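Local coordinates for putative uncharacterized protein (Mycobacterium avium, PDB 2Z6V), which probably transfers a sulfuryl group from the donor PAPS to an acceptor not yet identified, at residues A[124-130]-A[365-370]; A[131-135]-A[241-247]; A[205-209]-A[289-294]. One frame throughout, in Å; residues are numbered along the deposited sequence.

Interaction 1 (A[124-130]-A[365-370])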
loop_
_atom_site.group_PDB
_atom_site.type_symbol
_atom_site.label_atom_id
_atom_site.label_comp_id
_atom_site.label_asym_id
_atom_site.label_seq_id
_atom_site.Cartn_x
_atom_site.Cartn_y
_atom_site.Cartn_z
ATOM N N TYR A 124 3.430 3.118 12.699
ATOM C CA TYR A 124 3.195 4.253 13.592
ATOM C C TYR A 124 4.338 4.499 14.560
ATOM O O TYR A 124 4.632 5.648 14.887
ATOM C CB TYR A 124 1.893 4.082 14.391
ATOM C CG TYR A 124 0.644 4.314 13.569
ATOM C CD1 TYR A 124 0.129 3.307 12.752
ATOM C CD2 TYR A 124 0.016 5.563 13.554
ATOM C CE1 TYR A 124 -0.971 3.537 11.934
ATOM C CE2 TYR A 124 -1.087 5.807 12.740
ATOM C CZ TYR A 124 -1.571 4.790 11.929
ATOM O OH TYR A 124 -2.623 5.029 11.073
ATOM N N LEU A 125 4.980 3.436 15.029
ATOM C CA LEU A 125 6.093 3.615 15.956
ATOM C C LEU A 125 7.297 4.288 15.287
ATOM O O LEU A 125 7.955 5.139 15.887
ATOM C CB LEU A 125 6.502 2.271 16.566
ATOM C CG LEU A 125 5.461 1.710 17.538
ATOM C CD1 LEU A 125 5.971 0.420 18.162
ATOM C CD2 LEU A 125 5.166 2.754 18.613
ATOM N N LEU A 126 7.575 3.912 14.042
ATOM C CA LEU A 126 8.692 4.496 13.312
ATOM C C LEU A 126 8.387 5.954 13.025
ATOM O O LEU A 126 9.294 6.771 12.883
ATOM C CB LEU A 126 8.921 3.762 11.985
ATOM C CG LEU A 126 9.400 2.308 12.038
ATOM C CD1 LEU A 126 9.364 1.699 10.645
ATOM C CD2 LEU A 126 10.801 2.259 12.622
ATOM N N ASP A 127 7.100 6.275 12.945
ATOM C CA ASP A 127 6.671 7.633 12.659
ATOM C C ASP A 127 6.846 8.535 13.875
ATOM O O ASP A 127 6.732 9.758 13.768
ATOM C CB ASP A 127 5.211 7.632 12.195
ATOM C CG ASP A 127 4.754 8.991 11.688
ATOM O OD1 ASP A 127 5.509 9.642 10.934
ATOM O OD2 ASP A 127 3.627 9.405 12.034
ATOM N N GLN A 128 7.130 7.924 15.025
ATOM C CA GLN A 128 7.340 8.657 16.272
ATOM C C GLN A 128 8.744 9.250 16.370
ATOM O O GLN A 128 9.013 10.075 17.236
ATOM C CB GLN A 128 7.106 7.742 17.469
ATOM C CG GLN A 128 5.679 7.298 17.625
ATOM C CD GLN A 128 4.728 8.468 17.592
ATOM O OE1 GLN A 128 4.896 9.438 18.339
ATOM N NE2 GLN A 128 3.721 8.393 16.718
ATOM N N ASP A 129 9.639 8.816 15.491
ATOM C CA ASP A 129 11.018 9.304 15.467
ATOM C C ASP A 129 11.029 10.579 14.620
ATOM O O ASP A 129 10.801 10.528 13.410
ATOM C CB ASP A 129 11.920 8.242 14.831
ATOM C CG ASP A 129 13.392 8.543 15.002
ATOM O OD1 ASP A 129 13.778 9.729 14.894
ATOM O OD2 ASP A 129 14.163 7.584 15.230
ATOM N N PRO A 130 11.290 11.739 15.239
ATOM C CA PRO A 130 11.303 12.998 14.480
ATOM C C PRO A 130 12.325 13.117 13.350
ATOM O O PRO A 130 12.226 14.018 12.523
ATOM C CB PRO A 130 11.494 14.062 15.568
ATOM C CG PRO A 130 12.226 13.325 16.652
ATOM C CD PRO A 130 11.555 11.975 16.670
ATOM N N ARG A 365 8.066 8.473 23.067
ATOM C CA ARG A 365 6.954 8.713 22.142
ATOM C C ARG A 365 6.363 7.383 21.712
ATOM O O ARG A 365 5.144 7.244 21.587
ATOM C CB ARG A 365 7.424 9.488 20.906
ATOM C CG ARG A 365 8.040 10.841 21.222
ATOM C CD ARG A 365 8.371 11.615 19.964
ATOM N NE ARG A 365 9.040 12.883 20.256
ATOM C CZ ARG A 365 10.344 13.014 20.503
ATOM N NH1 ARG A 365 11.138 11.949 20.490
ATOM N NH2 ARG A 365 10.860 14.215 20.762
ATOM N N MET A 366 7.229 6.400 21.490
ATOM C CA MET A 366 6.770 5.081 21.090
ATOM C C MET A 366 5.937 4.450 22.200
ATOM O O MET A 366 4.907 3.830 21.937
ATOM C CB MET A 366 7.954 4.176 20.761
ATOM C CG MET A 366 8.839 4.706 19.666
ATOM S SD MET A 366 9.949 3.434 19.084
ATOM C CE MET A 366 10.469 4.106 17.509
ATOM N N ARG A 367 6.397 4.607 23.439
ATOM C CA ARG A 367 5.698 4.061 24.600
ATOM C C ARG A 367 4.380 4.787 24.816
ATOM O O ARG A 367 3.367 4.173 25.154
ATOM C CB ARG A 367 6.572 4.192 25.844
ATOM C CG ARG A 367 7.461 2.996 26.082
ATOM C CD ARG A 367 8.598 3.351 27.012
ATOM N NE ARG A 367 9.340 2.167 27.433
ATOM C CZ ARG A 367 10.569 2.203 27.937
ATOM N NH1 ARG A 367 11.194 3.369 28.071
ATOM N NH2 ARG A 367 11.167 1.078 28.321
ATOM N N ASN A 368 4.401 6.098 24.615
ATOM C CA ASN A 368 3.198 6.892 24.771
ATOM C C ASN A 368 2.163 6.484 23.732
ATOM O O ASN A 368 0.960 6.486 24.013
ATOM C CB ASN A 368 3.512 8.377 24.618
ATOM C CG ASN A 368 2.266 9.205 24.387
ATOM O OD1 ASN A 368 1.338 9.188 25.194
ATOM N ND2 ASN A 368 2.234 9.930 23.271
ATOM N N TRP A 369 2.627 6.136 22.533
ATOM C CA TRP A 369 1.721 5.728 21.473
ATOM C C TRP A 369 1.069 4.396 21.819
ATOM O O TRP A 369 -0.147 4.257 21.725
ATOM C CB TRP A 369 2.461 5.601 20.137
ATOM C CG TRP A 369 1.525 5.470 18.972
ATOM C CD1 TRP A 369 0.931 6.487 18.276
ATOM C CD2 TRP A 369 0.978 4.255 18.448
ATOM N NE1 TRP A 369 0.041 5.981 17.359
ATOM C CE2 TRP A 369 0.050 4.614 17.443
ATOM C CE3 TRP A 369 1.178 2.897 18.733
ATOM C CZ2 TRP A 369 -0.680 3.663 16.721
ATOM C CZ3 TRP A 369 0.454 1.948 18.017
ATOM C CH2 TRP A 369 -0.466 2.338 17.021
ATOM N N LEU A 370 1.875 3.419 22.223
ATOM C CA LEU A 370 1.367 2.093 22.576
ATOM C C LEU A 370 0.371 2.125 23.734
ATOM O O LEU A 370 -0.591 1.353 23.767
ATOM C CB LEU A 370 2.524 1.167 22.950
ATOM C CG LEU A 370 3.406 0.656 21.816
ATOM C CD1 LEU A 370 4.701 0.083 22.381
ATOM C CD2 LEU A 370 2.633 -0.389 21.019
#
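The Trp369 indole takes Tyr124 CB over one face of its six-membered ring: CB sits 3.8 Å from the centroid, 25° off the normal, a CH-pi contact displaced toward the rim. The phenol carries on past the indole with its plane tilted by 20°, but the two rings are slid so far apart that they barely overlap, their centroids 5.2 Å from each other. With CG of Trp369 anti to its backbone N (chi1 -168°), the indole reaches across to helix 120-126, and it also stacks with His373. The Gln128 amide approaches the same indole, NE2 3.7 Å from Trp369 CD1. A bend at chi2 folds this side chain back, so that NE2 makes a weak bond of 3.4 Å to Tyr124 O, four residues back. On the guanidinium of Arg365, one face is touched by Pro130 CD, 3.8 Å from NH1. The extended Arg365 chain passes Gln128 to get there, and Gln128 OE1 lies 3.6 Å from Arg365 CB. Helix 120-126 follows strand 109-113 and the loop that, in sulfotransferases, cradles the 5' end of PAPS; helix 360-371, late in the chain, packs against the C-terminal end of that helix and the type I turn from Leu126 to Asp129. On the buried side apolar side chains meet: Leu125 CD2 lies 3.8 Å from Met366 CB and 4.2 Å from Leu370 CG. Met347 of helix 343-353 touches Leu125, while Met344 of the same helix touches Met366.

Interaction 2 (A[131-135]-A[241-247])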
loop_
_atom_site.group_PDB
_atom_site.type_symbol
_atom_site.label_atom_id
_atom_site.label_comp_id
_atom_site.label_asym_id
_atom_site.label_seq_id
_atom_site.Cartn_x
_atom_site.Cartn_y
_atom_site.Cartn_z
ATOM N N ALA A 131 13.298 12.210 13.304
ATOM C CA ALA A 131 14.320 12.247 12.253
ATOM C C ALA A 131 13.901 11.390 11.058
ATOM O O ALA A 131 14.548 11.387 10.004
ATOM C CB ALA A 131 15.644 11.748 12.799
ATOM N N ARG A 132 12.807 10.662 11.239
ATOM C CA ARG A 132 12.301 9.788 10.198
ATOM C C ARG A 132 11.044 10.366 9.533
ATOM O O ARG A 132 10.189 10.947 10.203
ATOM C CB ARG A 132 12.008 8.425 10.813
ATOM C CG ARG A 132 12.191 7.277 9.867
ATOM C CD ARG A 132 12.110 5.969 10.619
ATOM N NE ARG A 132 13.342 5.648 11.331
ATOM C CZ ARG A 132 14.511 5.466 10.727
ATOM N NH1 ARG A 132 14.602 5.586 9.409
ATOM N NH2 ARG A 132 15.578 5.131 11.432
ATOM N N ARG A 133 10.958 10.239 8.210
ATOM C CA ARG A 133 9.794 10.721 7.475
ATOM C C ARG A 133 8.964 9.522 7.062
ATOM O O ARG A 133 9.505 8.450 6.776
ATOM C CB ARG A 133 10.191 11.493 6.210
ATOM C CG ARG A 133 10.778 12.882 6.443
ATOM C CD ARG A 133 9.813 13.839 7.150
ATOM N NE ARG A 133 10.409 14.295 8.402
ATOM C CZ ARG A 133 9.877 14.101 9.605
ATOM N NH1 ARG A 133 8.717 13.465 9.735
ATOM N NH2 ARG A 133 10.521 14.510 10.686
ATOM N N SER A 134 7.649 9.708 7.042
ATOM C CA SER A 134 6.722 8.662 6.638
ATOM C C SER A 134 5.804 9.247 5.570
ATOM O O SER A 134 5.643 10.460 5.487
ATOM C CB SER A 134 5.895 8.192 7.837
ATOM O OG SER A 134 6.703 7.535 8.800
ATOM N N LEU A 135 5.224 8.388 4.739
ATOM C CA LEU A 135 4.304 8.825 3.696
ATOM C C LEU A 135 2.938 8.915 4.363
ATOM O O LEU A 135 2.396 7.912 4.823
ATOM C CB LEU A 135 4.262 7.804 2.552
ATOM C CG LEU A 135 3.369 8.059 1.328
ATOM C CD1 LEU A 135 3.902 9.225 0.523
ATOM C CD2 LEU A 135 3.321 6.804 0.455
ATOM N N ALA A 241 10.343 18.817 3.705
ATOM C CA ALA A 241 10.302 18.073 4.960
ATOM C C ALA A 241 11.300 16.914 4.889
ATOM O O ALA A 241 10.916 15.754 4.727
ATOM C CB ALA A 241 8.898 17.544 5.197
ATOM N N PRO A 242 12.598 17.222 5.029
ATOM C CA PRO A 242 13.698 16.250 4.980
ATOM C C PRO A 242 13.743 15.219 6.108
ATOM O O PRO A 242 13.228 15.452 7.207
ATOM C CB PRO A 242 14.941 17.143 4.958
ATOM C CG PRO A 242 14.516 18.301 5.808
ATOM C CD PRO A 242 13.108 18.574 5.320
ATOM N N GLY A 243 14.372 14.083 5.811
ATOM C CA GLY A 243 14.508 13.012 6.778
ATOM C C GLY A 243 14.804 11.667 6.133
ATOM O O GLY A 243 14.927 11.552 4.907
ATOM N N SER A 244 14.932 10.638 6.958
ATOM C CA SER A 244 15.185 9.296 6.451
ATOM C C SER A 244 13.809 8.652 6.286
ATOM O O SER A 244 13.008 8.626 7.224
ATOM C CB SER A 244 16.030 8.501 7.452
ATOM O OG SER A 244 16.242 7.175 6.994
ATOM N N TRP A 245 13.535 8.126 5.102
ATOM C CA TRP A 245 12.234 7.529 4.836
ATOM C C TRP A 245 11.896 6.180 5.475
ATOM O O TRP A 245 12.734 5.289 5.595
ATOM C CB TRP A 245 12.003 7.424 3.317
ATOM C CG TRP A 245 11.750 8.745 2.649
ATOM C CD1 TRP A 245 12.656 9.517 1.987
ATOM C CD2 TRP A 245 10.509 9.465 2.615
ATOM N NE1 TRP A 245 12.062 10.672 1.542
ATOM C CE2 TRP A 245 10.744 10.668 1.915
ATOM C CE3 TRP A 245 9.220 9.211 3.109
ATOM C CZ2 TRP A 245 9.736 11.619 1.696
ATOM C CZ3 TRP A 245 8.219 10.160 2.889
ATOM C CH2 TRP A 245 8.488 11.347 2.189
ATOM N N SER A 246 10.638 6.057 5.880
ATOM C CA SER A 246 10.103 4.830 6.451
ATOM C C SER A 246 8.926 4.525 5.534
ATOM O O SER A 246 7.955 5.271 5.508
ATOM C CB SER A 246 9.609 5.057 7.877
ATOM O OG SER A 246 8.861 3.936 8.311
ATOM N N LEU A 247 9.015 3.445 4.774
ATOM C CA LEU A 247 7.957 3.110 3.832
ATOM C C LEU A 247 7.388 1.729 4.047
ATOM O O LEU A 247 8.017 0.880 4.684
ATOM C CB LEU A 247 8.492 3.212 2.408
ATOM C CG LEU A 247 9.203 4.531 2.119
ATOM C CD1 LEU A 247 10.011 4.428 0.835
ATOM C CD2 LEU A 247 8.167 5.633 2.037
HETATM O O HOH W 1 6.462 4.890 9.029
HETATM O O HOH W 2 5.155 5.547 5.099
#
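Arg133 and Trp245 pair closely where two parallel strands run side by side: Arg133 N donates to Ser244 O at 2.8 Å, and Ser246 N reaches Arg133 O at the same distance, nearly in line with the carbonyl. Arg133 CB rests over one face of the Trp245 six-membered ring, 4.0 Å from its centroid, and the other side of the pairing is lined by Arg132, Ser244 and Ser246. There the aliphatic part of Arg132 passes Ser246, CD to CB 3.8 Å, before its guanidinium leaves for a salt bridge with Glu356. Strand 132-134 is an outer strand of the five-stranded parallel sheet, order 2-3-1-4-5, at the core of this sulfotransferase fold; strand 244-248 separates it from the central strand 109-113. From Ser134 on, waters take over. One joins the hydroxyls of Ser134 and Ser246; a second accepts from Leu135 N at 2.9 Å and donates to Ser246 O. At the opposite end, near exposed Ala131 and Pro242, Arg133 is bent at chi2 (-61°) and chi3, which brings NE to Pro242 O at 3.3 Å, in the guanidinium plane but above that of the carbonyl.

Interaction 3 (A[205-209]-A[289-294]). With PLM (palmitic acid), chain C.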
loop_
_atom_site.group_PDB
_atom_site.type_symbol
_atom_site.label_atom_id
_atom_site.label_comp_id
_atom_site.label_asym_id
_atom_site.label_seq_id
_atom_site.Cartn_x
_atom_site.Cartn_y
_atom_site.Cartn_z
ATOM N N ASP A 205 -6.738 -4.008 -8.714
ATOM C CA ASP A 205 -7.330 -5.324 -8.926
ATOM C C ASP A 205 -8.465 -5.656 -7.968
ATOM O O ASP A 205 -9.324 -6.479 -8.283
ATOM C CB ASP A 205 -6.270 -6.424 -8.824
ATOM C CG ASP A 205 -6.847 -7.805 -9.097
ATOM O OD1 ASP A 205 -7.192 -8.083 -10.271
ATOM O OD2 ASP A 205 -6.968 -8.603 -8.139
ATOM N N SER A 206 -8.475 -5.034 -6.794
ATOM C CA SER A 206 -9.535 -5.325 -5.844
ATOM C C SER A 206 -10.819 -4.613 -6.264
ATOM O O SER A 206 -11.883 -4.857 -5.705
ATOM C CB SER A 206 -9.118 -4.919 -4.427
ATOM O OG SER A 206 -8.818 -3.545 -4.357
ATOM N N PHE A 207 -10.713 -3.741 -7.260
ATOM C CA PHE A 207 -11.870 -3.017 -7.769
ATOM C C PHE A 207 -12.294 -3.614 -9.102
ATOM O O PHE A 207 -13.181 -3.084 -9.767
ATOM C CB PHE A 207 -11.538 -1.533 -7.957
ATOM C CG PHE A 207 -11.512 -0.754 -6.680
ATOM C CD1 PHE A 207 -12.691 -0.317 -6.098
ATOM C CD2 PHE A 207 -10.313 -0.510 -6.025
ATOM C CE1 PHE A 207 -12.674 0.354 -4.869
ATOM C CE2 PHE A 207 -10.284 0.154 -4.802
ATOM C CZ PHE A 207 -11.462 0.586 -4.221
ATOM N N LEU A 208 -11.655 -4.714 -9.495
ATOM C CA LEU A 208 -11.988 -5.372 -10.760
ATOM C C LEU A 208 -12.533 -6.780 -10.503
ATOM O O LEU A 208 -12.038 -7.505 -9.642
ATOM C CB LEU A 208 -10.760 -5.415 -11.676
ATOM C CG LEU A 208 -10.128 -4.038 -11.940
ATOM C CD1 LEU A 208 -8.935 -4.171 -12.860
ATOM C CD2 LEU A 208 -11.154 -3.104 -12.550
ATOM N N PRO A 209 -13.573 -7.180 -11.249
ATOM C CA PRO A 209 -14.187 -8.500 -11.092
ATOM C C PRO A 209 -13.308 -9.678 -11.490
ATOM O O PRO A 209 -13.428 -10.766 -10.931
ATOM C CB PRO A 209 -15.444 -8.386 -11.948
ATOM C CG PRO A 209 -14.999 -7.485 -13.056
ATOM C CD PRO A 209 -14.253 -6.409 -12.306
ATOM N N PRO A 289 -14.321 -3.506 -1.215
ATOM C CA PRO A 289 -14.369 -2.872 -2.539
ATOM C C PRO A 289 -15.307 -3.574 -3.525
ATOM O O PRO A 289 -15.842 -2.942 -4.437
ATOM C CB PRO A 289 -12.900 -2.866 -2.989
ATOM C CG PRO A 289 -12.287 -3.978 -2.235
ATOM C CD PRO A 289 -12.941 -3.882 -0.868
ATOM N N GLN A 290 -15.507 -4.875 -3.344
ATOM C CA GLN A 290 -16.416 -5.623 -4.211
ATOM C C GLN A 290 -17.820 -5.076 -4.009
ATOM O O GLN A 290 -18.556 -4.863 -4.967
ATOM C CB GLN A 290 -16.421 -7.110 -3.851
ATOM C CG GLN A 290 -15.225 -7.911 -4.337
ATOM C CD GLN A 290 -15.120 -9.264 -3.641
ATOM O OE1 GLN A 290 -16.123 -9.817 -3.183
ATOM N NE2 GLN A 290 -13.909 -9.808 -3.568
ATOM N N SER A 291 -18.179 -4.834 -2.752
ATOM C CA SER A 291 -19.505 -4.331 -2.419
ATOM C C SER A 291 -19.711 -2.868 -2.773
ATOM O O SER A 291 -20.851 -2.415 -2.887
ATOM C CB SER A 291 -19.799 -4.535 -0.928
ATOM O OG SER A 291 -19.009 -3.688 -0.116
ATOM N N LEU A 292 -18.621 -2.130 -2.954
ATOM C CA LEU A 292 -18.734 -0.716 -3.288
ATOM C C LEU A 292 -18.976 -0.432 -4.761
ATOM O O LEU A 292 -19.572 0.588 -5.100
ATOM C CB LEU A 292 -17.483 0.053 -2.852
ATOM C CG LEU A 292 -17.216 0.227 -1.354
ATOM C CD1 LEU A 292 -15.948 1.049 -1.165
ATOM C CD2 LEU A 292 -18.401 0.915 -0.677
ATOM N N VAL A 293 -18.527 -1.321 -5.642
ATOM C CA VAL A 293 -18.689 -1.071 -7.072
ATOM C C VAL A 293 -19.167 -2.242 -7.922
ATOM O O VAL A 293 -19.339 -2.089 -9.131
ATOM C CB VAL A 293 -17.359 -0.554 -7.685
ATOM C CG1 VAL A 293 -16.812 0.597 -6.847
ATOM C CG2 VAL A 293 -16.339 -1.683 -7.772
ATOM N N MET A 294 -19.385 -3.400 -7.305
ATOM C CA MET A 294 -19.823 -4.581 -8.053
ATOM C C MET A 294 -21.146 -5.183 -7.601
ATOM O O MET A 294 -21.574 -5.006 -6.456
ATOM C CB MET A 294 -18.775 -5.695 -7.960
ATOM C CG MET A 294 -17.429 -5.392 -8.570
ATOM S SD MET A 294 -16.274 -6.734 -8.191
ATOM C CE MET A 294 -15.033 -5.856 -7.283
HETATM C C1 PLM C . -6.166 -6.734 -5.030
HETATM O O1 PLM C . -6.293 -7.711 -5.799
HETATM O O2 PLM C . -6.371 -5.537 -5.323
HETATM C C2 PLM C . -5.719 -7.019 -3.593
HETATM C C3 PLM C . -4.491 -7.931 -3.565
HETATM C C4 PLM C . -3.940 -8.127 -2.151
HETATM C C5 PLM C . -3.495 -6.801 -1.528
HETATM C C6 PLM C . -4.678 -6.015 -0.958
HETATM C C7 PLM C . -4.255 -4.581 -0.636
HETATM C C8 PLM C . -4.078 -3.770 -1.921
HETATM C C9 PLM C . -2.859 -2.854 -1.802
HETATM C CA PLM C . -2.911 -2.015 -0.524
HETATM C CB PLM C . -1.524 -1.490 -0.145
HETATM C CC PLM C . -0.544 -2.657 -0.017
HETATM C CD PLM C . -0.052 -3.110 -1.394
HETATM C CE PLM C . 0.487 -4.542 -1.378
HETATM C CF PLM C . -0.641 -5.525 -1.057
HETATM C CG PLM C . -0.179 -6.978 -1.172
#
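The carboxyl end of the bound palmitic acid marks the pocket beside this contact, where the loop 205-209 separates the ligand from helix 287-293. Asp205 and Ser206 face the fatty acid: Asp205 OD2 is 2.6 Å from PLM O1, and Ser206 N is 2.6 Å from PLM O2. Gln311 NE2 also bonds the ligand, and makes a weak hydrogen bond to Asp205 OD2. The Ser206 hydroxyl, set between its backbone N and carbonyl carbon (chi1 59°), bonds to Ser203 O. Ser206 and Phe207 also meet the helix on the other side. Pro289 CB sits over one face of the Phe207 ring, 4.0 Å from the ring centroid and 20° off the normal, a CH-pi contact shifted toward the rim. Val293 CG2 approaches the edge of that ring, 4.2 Å from Phe207 CD1; Pro289 and Val293 thus contact the ring at face and edge. Pro289 CG also meets Ser206 CB at 4.0 Å. Met294, the next residue, bends at chi3 (-119°): its CE lies 3.7 Å from Ser206 O, and its SD is 4.2 Å from Pro209 CB. Phe68 and Glu61, from the N-terminal part of the chain, pack on Leu208 and Pro209 from outside the pair. No hydrogen bond joins the two segments; they meet by van der Waals contact, partly of apolar groups with carbonyl oxygens. The ligand side of the loop is polar, and two acid oxygens as near as those of Asp205 and palmitic acid suggest, within the limits of the model, that one of the two groups carries a proton.

In the fold
From the N terminus, helix 120-126 opens interaction 1, which closes only near the end of the chain, at helix 360-371; interactions 2 and 3 both fall within that long loop. Strand 132-134 follows directly and is closed by strand 244-248 in interaction 2, so interactions 1 and 2 adjoin: Asp127 OD1 and Ser134 OG lie 3.2 Å apart. Loop 205-209 starts before interaction 2 closes and meets helix 287-293 after it, so interactions 2 and 3 cross. Interaction 3 lies on the opposite side of the chain's centre from the other two. Interactions 1 and 2 tie the sheet edge to a late helix; interaction 3 separately joins the loop beside the palmitic acid to helix 287-293.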